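Thiol-disulfide oxidoreductase (Bacteroides thetaiotaomicron, PDB 3FW2) is assigned to the TlpA-like thiol-disulfide oxidoreductases, though this C-terminal thioredoxin-like domain lacks the usual CxxC pair and its activity is uncertain. Local coordinates at residues Asn39-Trp44 against Asp91-Glu96. Numbering follows the deposited sequence.
Sequences NFWASW and DTLDWE
Trp41 and Leu93 reach for each other from opposite directions, and methyl CD1 of Leu93 lies over one face of the Trp41 indole. It sits 3.8 Å from the centroid of the six-membered ring, 19° off the ring normal, a CH-pi contact made closest at the rim, where Trp41 CH2 is 3.6 Å from Leu93 CD1. Each type suits its place: tryptophan offers a broad flat face, which also meets Trp84 of helix 81-90, and branched leucine a single methyl to settle on it. Trp41 CG lies between the backbone N and the carbonyl carbon (chi1 66°), which turns the indole off strand 35-41 towards the loop after that helix. Two residues on, Trp95 crosses Asn39 at about a right angle, amide and indole planes 64° apart. Its indole gives an apolar surface to Leu57 of helix 48-64 and Met72 of strand 70-76, and one N-H at its edge, where Asn39 ND2 comes 2.9 Å from Trp95 NE1. Replacing Trp95 by an alanine would probably open a gap beside Leu57 and Met72 and leave the Asn39 amide without its indole neighbour. The contact thus joins a central strand of the thioredoxin fold to the crossover leading into edge strand 96-98. As deposited, two donors face each other and would repel, so the flipped amide is likelier: short asparagine would then put OD1 there, probably accepting a fairly straight N-H...O bond that satisfies the buried indole N-H.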
loop_
_atom_site.group_PDB
_atom_site.type_symbol
_atom_site.label_atom_id
_atom_site.label_comp_id
_atom_site.label_asym_id
_atom_site.label_seq_id
_atom_site.Cartn_x
_atom_site.Cartn_y
_atom_site.Cartn_z
ATOM N N ASN A 39 -7.951 -8.384 -9.468
ATOM C CA ASN A 39 -7.975 -7.870 -8.094
ATOM C C ASN A 39 -6.563 -7.679 -7.547
ATOM O O ASN A 39 -5.656 -8.529 -7.748
ATOM C CB ASN A 39 -8.838 -8.715 -7.173
ATOM C CG ASN A 39 -8.177 -10.035 -6.769
ATOM O OD1 ASN A 39 -7.649 -10.185 -5.628
ATOM N ND2 ASN A 39 -8.204 -10.967 -7.648
ATOM N N PHE A 40 -6.370 -6.586 -6.849
ATOM C CA PHE A 40 -5.086 -6.238 -6.267
ATOM C C PHE A 40 -5.169 -6.316 -4.728
ATOM O O PHE A 40 -6.155 -5.885 -4.122
ATOM C CB PHE A 40 -4.707 -4.803 -6.607
ATOM C CG PHE A 40 -4.441 -4.552 -8.080
ATOM C CD1 PHE A 40 -3.177 -4.670 -8.598
ATOM C CD2 PHE A 40 -5.468 -4.262 -8.935
ATOM C CE1 PHE A 40 -2.923 -4.431 -9.952
ATOM C CE2 PHE A 40 -5.199 -4.042 -10.301
ATOM C CZ PHE A 40 -3.925 -4.132 -10.769
ATOM N N TRP A 41 -4.127 -6.878 -4.113
ATOM C CA TRP A 41 -4.151 -7.160 -2.688
ATOM C C TRP A 41 -2.711 -7.352 -2.221
ATOM O O TRP A 41 -1.765 -7.323 -3.022
ATOM C CB TRP A 41 -4.940 -8.454 -2.426
ATOM C CG TRP A 41 -4.304 -9.695 -2.972
ATOM C CD1 TRP A 41 -4.189 -10.052 -4.289
ATOM C CD2 TRP A 41 -3.616 -10.712 -2.226
ATOM N NE1 TRP A 41 -3.507 -11.230 -4.404
ATOM C CE2 TRP A 41 -3.132 -11.658 -3.168
ATOM C CE3 TRP A 41 -3.396 -10.930 -0.873
ATOM C CZ2 TRP A 41 -2.447 -12.810 -2.776
ATOM C CZ3 TRP A 41 -2.711 -12.055 -0.481
ATOM C CH2 TRP A 41 -2.224 -12.970 -1.432
ATOM N N ALA A 42 -2.539 -7.579 -0.928
ATOM C CA ALA A 42 -1.270 -8.051 -0.395
ATOM C C ALA A 42 -1.458 -8.750 0.921
ATOM O O ALA A 42 -2.336 -8.393 1.734
ATOM C CB ALA A 42 -0.270 -6.893 -0.186
ATOM N N SER A 43 -0.617 -9.746 1.203
ATOM C CA SER A 43 -0.725 -10.457 2.469
ATOM C C SER A 43 -0.398 -9.570 3.675
ATOM O O SER A 43 -0.823 -9.819 4.798
ATOM C CB SER A 43 0.146 -11.737 2.441
ATOM O OG SER A 43 1.495 -11.431 2.778
ATOM N N TRP A 44 0.418 -8.558 3.465
ATOM C CA TRP A 44 0.738 -7.587 4.492
ATOM C C TRP A 44 -0.401 -6.568 4.761
ATOM O O TRP A 44 -0.254 -5.644 5.630
ATOM C CB TRP A 44 2.064 -6.863 4.159
ATOM C CG TRP A 44 2.172 -6.147 2.826
ATOM C CD1 TRP A 44 2.863 -6.578 1.732
ATOM C CD2 TRP A 44 1.624 -4.875 2.477
ATOM N NE1 TRP A 44 2.776 -5.651 0.732
ATOM C CE2 TRP A 44 2.025 -4.594 1.165
ATOM C CE3 TRP A 44 0.835 -3.923 3.162
ATOM C CZ2 TRP A 44 1.651 -3.411 0.486
ATOM C CZ3 TRP A 44 0.467 -2.736 2.470
ATOM C CH2 TRP A 44 0.864 -2.508 1.156
ATOM N N ASP A 91 -6.239 -18.248 2.668
ATOM C CA ASP A 91 -7.389 -17.476 2.188
ATOM C C ASP A 91 -8.156 -18.137 1.012
ATOM O O ASP A 91 -9.081 -17.520 0.453
ATOM C CB ASP A 91 -6.939 -16.052 1.805
ATOM C CG ASP A 91 -6.391 -15.236 2.990
ATOM O OD1 ASP A 91 -6.551 -15.600 4.169
ATOM O OD2 ASP A 91 -5.746 -14.183 2.740
ATOM N N THR A 92 -7.725 -19.328 0.594
ATOM C CA THR A 92 -8.311 -20.073 -0.538
ATOM C C THR A 92 -8.507 -19.181 -1.792
ATOM O O THR A 92 -9.599 -19.115 -2.391
ATOM C CB THR A 92 -9.605 -20.815 -0.116
ATOM O OG1 THR A 92 -10.659 -19.900 0.193
ATOM C CG2 THR A 92 -9.367 -21.728 1.099
ATOM N N LEU A 93 -7.432 -18.525 -2.164
ATOM C CA LEU A 93 -7.399 -17.620 -3.349
ATOM C C LEU A 93 -7.094 -18.496 -4.565
ATOM O O LEU A 93 -5.948 -18.549 -5.057
ATOM C CB LEU A 93 -6.335 -16.545 -3.117
ATOM C CG LEU A 93 -6.492 -15.726 -1.819
ATOM C CD1 LEU A 93 -5.365 -14.704 -1.670
ATOM C CD2 LEU A 93 -7.864 -15.018 -1.695
ATOM N N ASP A 94 -8.121 -19.181 -5.053
ATOM C CA ASP A 94 -7.944 -20.305 -5.945
ATOM C C ASP A 94 -7.907 -19.980 -7.451
ATOM O O ASP A 94 -7.556 -20.829 -8.256
ATOM C CB ASP A 94 -9.064 -21.344 -5.721
ATOM C CG ASP A 94 -8.964 -22.070 -4.399
ATOM O OD1 ASP A 94 -7.868 -22.081 -3.800
ATOM O OD2 ASP A 94 -10.047 -22.595 -3.984
ATOM N N TRP A 95 -8.281 -18.761 -7.809
ATOM C CA TRP A 95 -8.062 -18.218 -9.147
ATOM C C TRP A 95 -6.609 -17.893 -9.327
ATOM O O TRP A 95 -5.818 -17.912 -8.376
ATOM C CB TRP A 95 -8.935 -17.003 -9.400
ATOM C CG TRP A 95 -8.880 -15.880 -8.376
ATOM C CD1 TRP A 95 -8.275 -14.656 -8.570
ATOM C CD2 TRP A 95 -9.536 -15.785 -7.093
ATOM N NE1 TRP A 95 -8.418 -13.890 -7.461
ATOM C CE2 TRP A 95 -9.193 -14.550 -6.551
ATOM C CE3 TRP A 95 -10.344 -16.660 -6.321
ATOM C CZ2 TRP A 95 -9.629 -14.132 -5.294
ATOM C CZ3 TRP A 95 -10.750 -16.256 -5.072
ATOM C CH2 TRP A 95 -10.406 -14.991 -4.578
ATOM N N GLU A 96 -6.224 -17.644 -10.566
ATOM C CA GLU A 96 -4.780 -17.450 -10.847
ATOM C C GLU A 96 -4.239 -16.284 -10.025
ATOM O O GLU A 96 -4.901 -15.272 -9.854
ATOM C CB GLU A 96 -4.554 -17.195 -12.329
ATOM C CG GLU A 96 -3.071 -17.058 -12.748
ATOM C CD GLU A 96 -2.204 -18.267 -12.443
ATOM O OE1 GLU A 96 -1.936 -18.575 -11.248
ATOM O OE2 GLU A 96 -1.779 -18.911 -13.416
#